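Local coordinates for protein putative methyltransferase (Emericella variicolor, PDB 7DMB) that binds S-adenosyl-L-homocysteine and probably acts as a trans-acting methyltransferase in the biosynthesis of the polyketide calbistrin, at residues Asn181-Val186 against Phe372-Asn377; Ala281-His286 against Gln311-Pro316. All coordinates share one frame; numbering follows the deposited sequence.

Contact 1 (Asn181-Val186 against Phe372-Asn377); sequences NSLSEV and FYYNAN
Ser184 and Asn377 meet side chain to side chain: the amide nitrogen ND2 of Asn377 donates to OG of Ser184 at 3.1 Å. The bond is nearly straight (167°), and the hydroxyl lies in the amide plane. Ser184 makes it with OG anti to its own carbonyl carbon, beside the backbone N (chi1 -56°). At the other corner of the same amide, CG1 of Val186 comes to 3.6 Å from OD1 of Asn377, the two side chains crossing at about a right angle. The polar end of Asn375 is linked through a water, which accepts from OG of Ser184 at 2.6 Å and from ND2 of Asn375 at 3.1 Å. Farther along, CD1 of Leu183 touches CB of Tyr374 at 4.3 Å, approaching the ring obliquely. OD1 of Asn377 pairs with Gln311, and OD1 of Asn375 with ND2 of Asn283. The small 50-51/184-185 sheet meets strand 375-382 of the seven-stranded, methyltransferase-type sheet through side chains and a water, with no backbone hydrogen bond between the two segments. With OG accepting from Asn377 and donating to the water, a buried hydroxyl is satisfied in both roles, and the direction of each bond is fixed.

Contact 2 (Ala281-His286 against Gln311-Pro316); sequences ASNVLH and QELSPP. With SAH (S-adenosyl-L-homocysteine), chain C.
Gln311 lies beside Ser282 in a parallel bridge between the ends of two central strands. Its N donates to Ala281 O at 2.8 Å, and its O receives Asn283 N. The two side chains share a face of the sheet. There OG of Ser282 donates to OE1 of Gln311 at 2.8 Å, in the carbonyl plane and on a lone pair, while NE2 of Gln311 turns to Asn377.

Glu312 follows, its chain bent at chi2 (-73°), which carries the carboxylate back over the turn after strand 276-282. OE1 takes the N-H of His286 ND1 at 2.6 Å on its syn lone pair, a His-carboxylate hydrogen bond; OE1 lies in the ring plane, yet ring and carboxylate stand 82° apart. OE2 receives His286 N at 3.1 Å from above the carboxylate plane, and a water donates to it at 2.6 Å while accepting from Val284 N. The backbone N and ring ND1 of His286 are both held by one carboxylate, which fixes the ring's rotation. In the same turn, CG2 of Val284 lies 3.2 Å from O4' of S-adenosyl-L-homocysteine, lining the pocket at the C-terminal end of strand 276-282, where the Rossmann-like methyltransferase fold binds its cofactor.

At Leu313 the backbone N donates to OD1 of Asn283 (2.8 Å), continuing the ladder with a side-chain carbonyl where the first strand has ended. CG of Leu313 comes 3.1 Å from that same OD1 of Asn283.

On its other side strand 306-313 pairs antiparallel with 375-382, while Trp349 of helix 346-355 packs on Glu312 and Leu285, and helix 291-301 also borders Leu285.

How the contacts relate
Strand 306-313, which supplies one side of contact 2, pairs with 276-282 on one edge and with 375-382 of contact 1 on the other, and the contact centres are about 10 Å apart. Two probable hydrogen bonds join them: NE2 of Gln311 lies 2.7 Å from OD1 of Asn377, and the hydroxyls of Tyr373 and Ser314 lie 2.6 Å apart, OH to OG. Contact 2 borders the ligand, with Ser282 O accepting from the amino nitrogen N of S-adenosyl-L-homocysteine at 3.2 Å. Contact 1 stands one layer back, the side chain of Asn375 about 9 Å from the ligand, but its bond to Asn283 makes it a second shell to that pocket residue.

Contact 1 (Asn181-Val186 against Phe372-Asn377)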
loop_
_atom_site.group_PDB
_atom_site.type_symbol
_atom_site.label_atom_id
_atom_site.label_comp_id
_atom_site.label_asym_id
_atom_site.label_seq_id
_atom_site.Cartn_x
_atom_site.Cartn_y
_atom_site.Cartn_z
ATOM N N ASN A 181 3.600 6.244 -1.255
ATOM C CA ASN A 181 2.700 7.385 -1.377
ATOM C C ASN A 181 3.287 8.466 -2.274
ATOM O O ASN A 181 2.544 9.233 -2.896
ATOM C CB ASN A 181 2.401 7.960 0.005
ATOM C CG ASN A 181 1.269 7.247 0.694
ATOM O OD1 ASN A 181 0.097 7.453 0.360
ATOM N ND2 ASN A 181 1.604 6.402 1.668
ATOM N N SER A 182 4.614 8.540 -2.365
ATOM C CA SER A 182 5.236 9.591 -3.150
ATOM C C SER A 182 4.987 9.431 -4.649
ATOM O O SER A 182 5.214 10.381 -5.410
ATOM C CB SER A 182 6.735 9.629 -2.831
ATOM O OG SER A 182 7.454 8.641 -3.560
ATOM N N LEU A 183 4.501 8.279 -5.089
ATOM C CA LEU A 183 4.246 8.072 -6.507
ATOM C C LEU A 183 2.897 8.612 -6.954
ATOM O O LEU A 183 2.703 8.830 -8.158
ATOM C CB LEU A 183 4.323 6.581 -6.846
ATOM C CG LEU A 183 5.686 5.880 -6.790
ATOM C CD1 LEU A 183 5.516 4.386 -7.082
ATOM C CD2 LEU A 183 6.664 6.513 -7.766
ATOM N N SER A 184 1.961 8.820 -6.028
ATOM C CA SER A 184 0.591 9.189 -6.363
ATOM C C SER A 184 0.313 10.616 -5.923
ATOM O O SER A 184 0.644 11.002 -4.790
ATOM C CB SER A 184 -0.428 8.263 -5.687
ATOM O OG SER A 184 -0.219 6.893 -5.989
ATOM N N GLU A 185 -0.288 11.392 -6.810
ATOM C CA GLU A 185 -0.799 12.717 -6.472
ATOM C C GLU A 185 -2.296 12.587 -6.190
ATOM O O GLU A 185 -3.092 12.400 -7.120
ATOM C CB GLU A 185 -0.528 13.709 -7.601
ATOM C CG GLU A 185 -0.832 15.154 -7.230
ATOM C CD GLU A 185 -0.178 15.557 -5.926
ATOM O OE1 GLU A 185 1.028 15.851 -5.951
ATOM O OE2 GLU A 185 -0.862 15.571 -4.876
ATOM N N VAL A 186 -2.678 12.645 -4.911
ATOM C CA VAL A 186 -4.077 12.498 -4.511
ATOM C C VAL A 186 -4.646 13.759 -3.874
ATOM O O VAL A 186 -5.835 13.784 -3.545
ATOM C CB VAL A 186 -4.302 11.288 -3.569
ATOM C CG1 VAL A 186 -3.622 10.033 -4.079
ATOM C CG2 VAL A 186 -3.853 11.595 -2.146
ATOM N N PHE A 372 3.842 -0.783 -15.645
ATOM C CA PHE A 372 4.738 -0.824 -14.486
ATOM C C PHE A 372 4.340 0.278 -13.508
ATOM O O PHE A 372 4.992 1.314 -13.369
ATOM C CB PHE A 372 6.201 -0.741 -14.925
ATOM C CG PHE A 372 6.699 -2.021 -15.561
ATOM C CD1 PHE A 372 7.173 -2.037 -16.860
ATOM C CD2 PHE A 372 6.656 -3.218 -14.857
ATOM C CE1 PHE A 372 7.626 -3.222 -17.444
ATOM C CE2 PHE A 372 7.103 -4.414 -15.434
ATOM C CZ PHE A 372 7.585 -4.412 -16.727
ATOM N N TYR A 373 3.232 0.029 -12.825
ATOM C CA TYR A 373 2.733 0.875 -11.758
ATOM C C TYR A 373 2.735 0.054 -10.475
ATOM O O TYR A 373 2.900 -1.171 -10.501
ATOM C CB TYR A 373 1.331 1.410 -12.092
ATOM C CG TYR A 373 0.225 0.394 -11.951
ATOM C CD1 TYR A 373 -0.469 0.235 -10.746
ATOM C CD2 TYR A 373 -0.125 -0.428 -13.018
ATOM C CE1 TYR A 373 -1.479 -0.713 -10.619
ATOM C CE2 TYR A 373 -1.136 -1.375 -12.897
ATOM C CZ TYR A 373 -1.808 -1.523 -11.706
ATOM O OH TYR A 373 -2.800 -2.485 -11.622
ATOM N N TYR A 374 2.575 0.733 -9.335
ATOM C CA TYR A 374 2.468 0.031 -8.062
ATOM C C TYR A 374 1.065 0.119 -7.471
ATOM O O TYR A 374 0.402 -0.916 -7.327
ATOM C CB TYR A 374 3.542 0.544 -7.080
ATOM C CG TYR A 374 4.818 -0.287 -7.182
ATOM C CD1 TYR A 374 5.011 -1.409 -6.371
ATOM C CD2 TYR A 374 5.808 0.019 -8.122
ATOM C CE1 TYR A 374 6.170 -2.182 -6.467
ATOM C CE2 TYR A 374 6.967 -0.763 -8.235
ATOM C CZ TYR A 374 7.141 -1.859 -7.403
ATOM O OH TYR A 374 8.278 -2.636 -7.493
ATOM N N ASN A 375 0.571 1.330 -7.193
ATOM C CA ASN A 375 -0.736 1.556 -6.583
ATOM C C ASN A 375 -1.793 1.935 -7.625
ATOM O O ASN A 375 -1.554 2.782 -8.493
ATOM C CB ASN A 375 -0.652 2.685 -5.556
ATOM C CG ASN A 375 -0.269 2.213 -4.180
ATOM O OD1 ASN A 375 -0.704 1.168 -3.727
ATOM N ND2 ASN A 375 0.524 3.014 -3.483
ATOM N N ALA A 376 -2.984 1.348 -7.498
ATOM C CA ALA A 376 -4.191 1.905 -8.108
ATOM C C ALA A 376 -4.935 2.773 -7.082
ATOM O O ALA A 376 -5.239 2.315 -5.977
ATOM C CB ALA A 376 -5.108 0.797 -8.632
ATOM N N ASN A 377 -5.215 4.027 -7.453
ATOM C CA ASN A 377 -5.970 4.969 -6.614
ATOM C C ASN A 377 -7.426 4.915 -7.059
ATOM O O ASN A 377 -7.777 5.466 -8.108
ATOM C CB ASN A 377 -5.427 6.397 -6.731
ATOM C CG ASN A 377 -3.975 6.524 -6.252
ATOM O OD1 ASN A 377 -3.698 6.562 -5.044
ATOM N ND2 ASN A 377 -3.041 6.574 -7.206
HETATM O O HOH W 1 1.605 5.225 -5.337
#

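Contact 2 (Ala281-His286 against Gln311-Pro316)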
loop_
_atom_site.group_PDB
_atom_site.type_symbol
_atom_site.label_atom_id
_atom_site.label_comp_id
_atom_site.label_asym_id
_atom_site.label_seq_id
_atom_site.Cartn_x
_atom_site.Cartn_y
_atom_site.Cartn_z
ATOM N N ALA A 281 -8.494 4.387 2.700
ATOM C CA ALA A 281 -7.765 3.156 3.007
ATOM C C ALA A 281 -6.613 2.958 2.026
ATOM O O ALA A 281 -6.836 2.878 0.810
ATOM C CB ALA A 281 -8.715 1.956 2.985
ATOM N N SER A 282 -5.380 2.863 2.545
ATOM C CA SER A 282 -4.214 2.663 1.688
ATOM C C SER A 282 -3.539 1.365 2.112
ATOM O O SER A 282 -2.922 1.285 3.182
ATOM C CB SER A 282 -3.255 3.843 1.757
ATOM O OG SER A 282 -2.045 3.598 1.055
ATOM N N ASN A 283 -3.708 0.351 1.270
ATOM C CA ASN A 283 -2.981 -0.904 1.360
ATOM C C ASN A 283 -3.234 -1.596 2.698
ATOM O O ASN A 283 -2.349 -2.220 3.281
ATOM C CB ASN A 283 -1.496 -0.674 1.076
ATOM C CG ASN A 283 -1.220 -0.593 -0.423
ATOM O OD1 ASN A 283 -1.553 -1.523 -1.171
ATOM N ND2 ASN A 283 -0.683 0.542 -0.877
ATOM N N VAL A 284 -4.489 -1.528 3.151
ATOM C CA VAL A 284 -4.956 -2.254 4.318
ATOM C C VAL A 284 -6.046 -3.258 3.955
ATOM O O VAL A 284 -6.084 -4.372 4.496
ATOM C CB VAL A 284 -5.455 -1.282 5.419
ATOM C CG1 VAL A 284 -6.384 -0.210 4.831
ATOM C CG2 VAL A 284 -6.162 -2.052 6.526
ATOM N N LEU A 285 -6.928 -2.907 3.015
ATOM C CA LEU A 285 -8.069 -3.775 2.746
ATOM C C LEU A 285 -7.616 -5.148 2.252
ATOM O O LEU A 285 -8.202 -6.167 2.628
ATOM C CB LEU A 285 -9.034 -3.109 1.756
ATOM C CG LEU A 285 -9.704 -1.764 2.156
ATOM C CD1 LEU A 285 -10.878 -1.409 1.238
ATOM C CD2 LEU A 285 -10.151 -1.748 3.596
ATOM N N HIS A 286 -6.545 -5.208 1.451
ATOM C CA HIS A 286 -6.092 -6.513 0.971
ATOM C C HIS A 286 -5.541 -7.385 2.096
ATOM O O HIS A 286 -5.358 -8.592 1.890
ATOM C CB HIS A 286 -5.043 -6.360 -0.143
ATOM C CG HIS A 286 -3.696 -5.904 0.330
ATOM N ND1 HIS A 286 -3.124 -4.722 -0.090
ATOM C CD2 HIS A 286 -2.797 -6.482 1.163
ATOM C CE1 HIS A 286 -1.936 -4.588 0.469
ATOM N NE2 HIS A 286 -1.715 -5.639 1.239
ATOM N N GLN A 311 -6.524 3.110 -1.949
ATOM C CA GLN A 311 -5.230 3.036 -2.617
ATOM C C GLN A 311 -4.677 1.633 -2.403
ATOM O O GLN A 311 -4.464 1.223 -1.254
ATOM C CB GLN A 311 -4.284 4.094 -2.049
ATOM C CG GLN A 311 -2.996 4.346 -2.838
ATOM C CD GLN A 311 -2.177 5.467 -2.223
ATOM O OE1 GLN A 311 -1.712 5.366 -1.079
ATOM N NE2 GLN A 311 -2.012 6.557 -2.971
ATOM N N GLU A 312 -4.440 0.897 -3.493
ATOM C CA GLU A 312 -4.149 -0.529 -3.351
ATOM C C GLU A 312 -3.149 -1.029 -4.388
ATOM O O GLU A 312 -3.334 -0.851 -5.594
ATOM C CB GLU A 312 -5.441 -1.350 -3.439
ATOM C CG GLU A 312 -6.148 -1.559 -2.094
ATOM C CD GLU A 312 -5.409 -2.554 -1.201
ATOM O OE1 GLU A 312 -4.575 -3.341 -1.736
ATOM O OE2 GLU A 312 -5.676 -2.573 0.022
ATOM N N LEU A 313 -2.113 -1.706 -3.906
ATOM C CA LEU A 313 -1.114 -2.297 -4.789
ATOM C C LEU A 313 -1.726 -3.310 -5.751
ATOM O O LEU A 313 -2.568 -4.132 -5.375
ATOM C CB LEU A 313 -0.035 -2.980 -3.958
ATOM C CG LEU A 313 0.815 -2.001 -3.168
ATOM C CD1 LEU A 313 1.605 -2.766 -2.119
ATOM C CD2 LEU A 313 1.725 -1.253 -4.130
ATOM N N SER A 314 -1.302 -3.228 -7.004
ATOM C CA SER A 314 -1.381 -4.366 -7.915
ATOM C C SER A 314 -0.254 -4.312 -8.958
ATOM O O SER A 314 -0.519 -4.358 -10.162
ATOM C CB SER A 314 -2.767 -4.423 -8.581
ATOM O OG SER A 314 -3.187 -3.174 -9.116
ATOM N N PRO A 315 1.017 -4.227 -8.541
ATOM C CA PRO A 315 2.094 -4.186 -9.536
ATOM C C PRO A 315 2.224 -5.520 -10.243
ATOM O O PRO A 315 1.840 -6.568 -9.702
ATOM C CB PRO A 315 3.342 -3.887 -8.679
ATOM C CG PRO A 315 3.042 -4.543 -7.381
ATOM C CD PRO A 315 1.553 -4.300 -7.170
ATOM N N PRO A 316 2.744 -5.526 -11.470
ATOM C CA PRO A 316 2.974 -6.815 -12.149
ATOM C C PRO A 316 4.142 -7.593 -11.567
ATOM O O PRO A 316 4.137 -8.830 -11.616
ATOM C CB PRO A 316 3.234 -6.405 -13.606
ATOM C CG PRO A 316 3.731 -5.003 -13.519
ATOM C CD PRO A 316 2.989 -4.374 -12.351
HETATM N N SAH C . -1.645 2.779 5.689
HETATM C CA SAH C . -0.339 2.157 6.042
HETATM C CB SAH C . 0.232 1.332 4.883
HETATM C CG SAH C . -0.369 -0.054 4.791
HETATM S SD SAH C . 0.125 -1.173 6.138
HETATM C C SAH C . 0.653 3.254 6.436
HETATM O O SAH C . 1.382 3.015 7.421
HETATM O OXT SAH C . 0.638 4.312 5.762
HETATM C "C5'" SAH C . -1.474 -1.894 6.590
HETATM C "C4'" SAH C . -2.038 -1.281 7.854
HETATM O "O4'" SAH C . -3.389 -1.767 8.047
HETATM C "C3'" SAH C . -1.259 -1.645 9.121
HETATM O "O3'" SAH C . -1.030 -0.470 9.886
HETATM C "C2'" SAH C . -2.175 -2.658 9.817
HETATM O "O2'" SAH C . -2.082 -2.673 11.225
HETATM C "C1'" SAH C . -3.556 -2.190 9.377
HETATM N N9 SAH C . -4.548 -3.261 9.388
HETATM C C8 SAH C . -4.303 -4.581 9.106
HETATM N N7 SAH C . -5.368 -5.337 9.175
HETATM C C5 SAH C . -6.383 -4.466 9.540
HETATM C C6 SAH C . -7.756 -4.665 9.778
HETATM N N6 SAH C . -8.354 -5.849 9.690
HETATM N N1 SAH C . -8.494 -3.580 10.123
HETATM C C2 SAH C . -7.881 -2.393 10.213
HETATM N N3 SAH C . -6.602 -2.089 10.008
HETATM C C4 SAH C . -5.891 -3.179 9.672
HETATM O O HOH W 2 -6.592 -0.460 1.210
#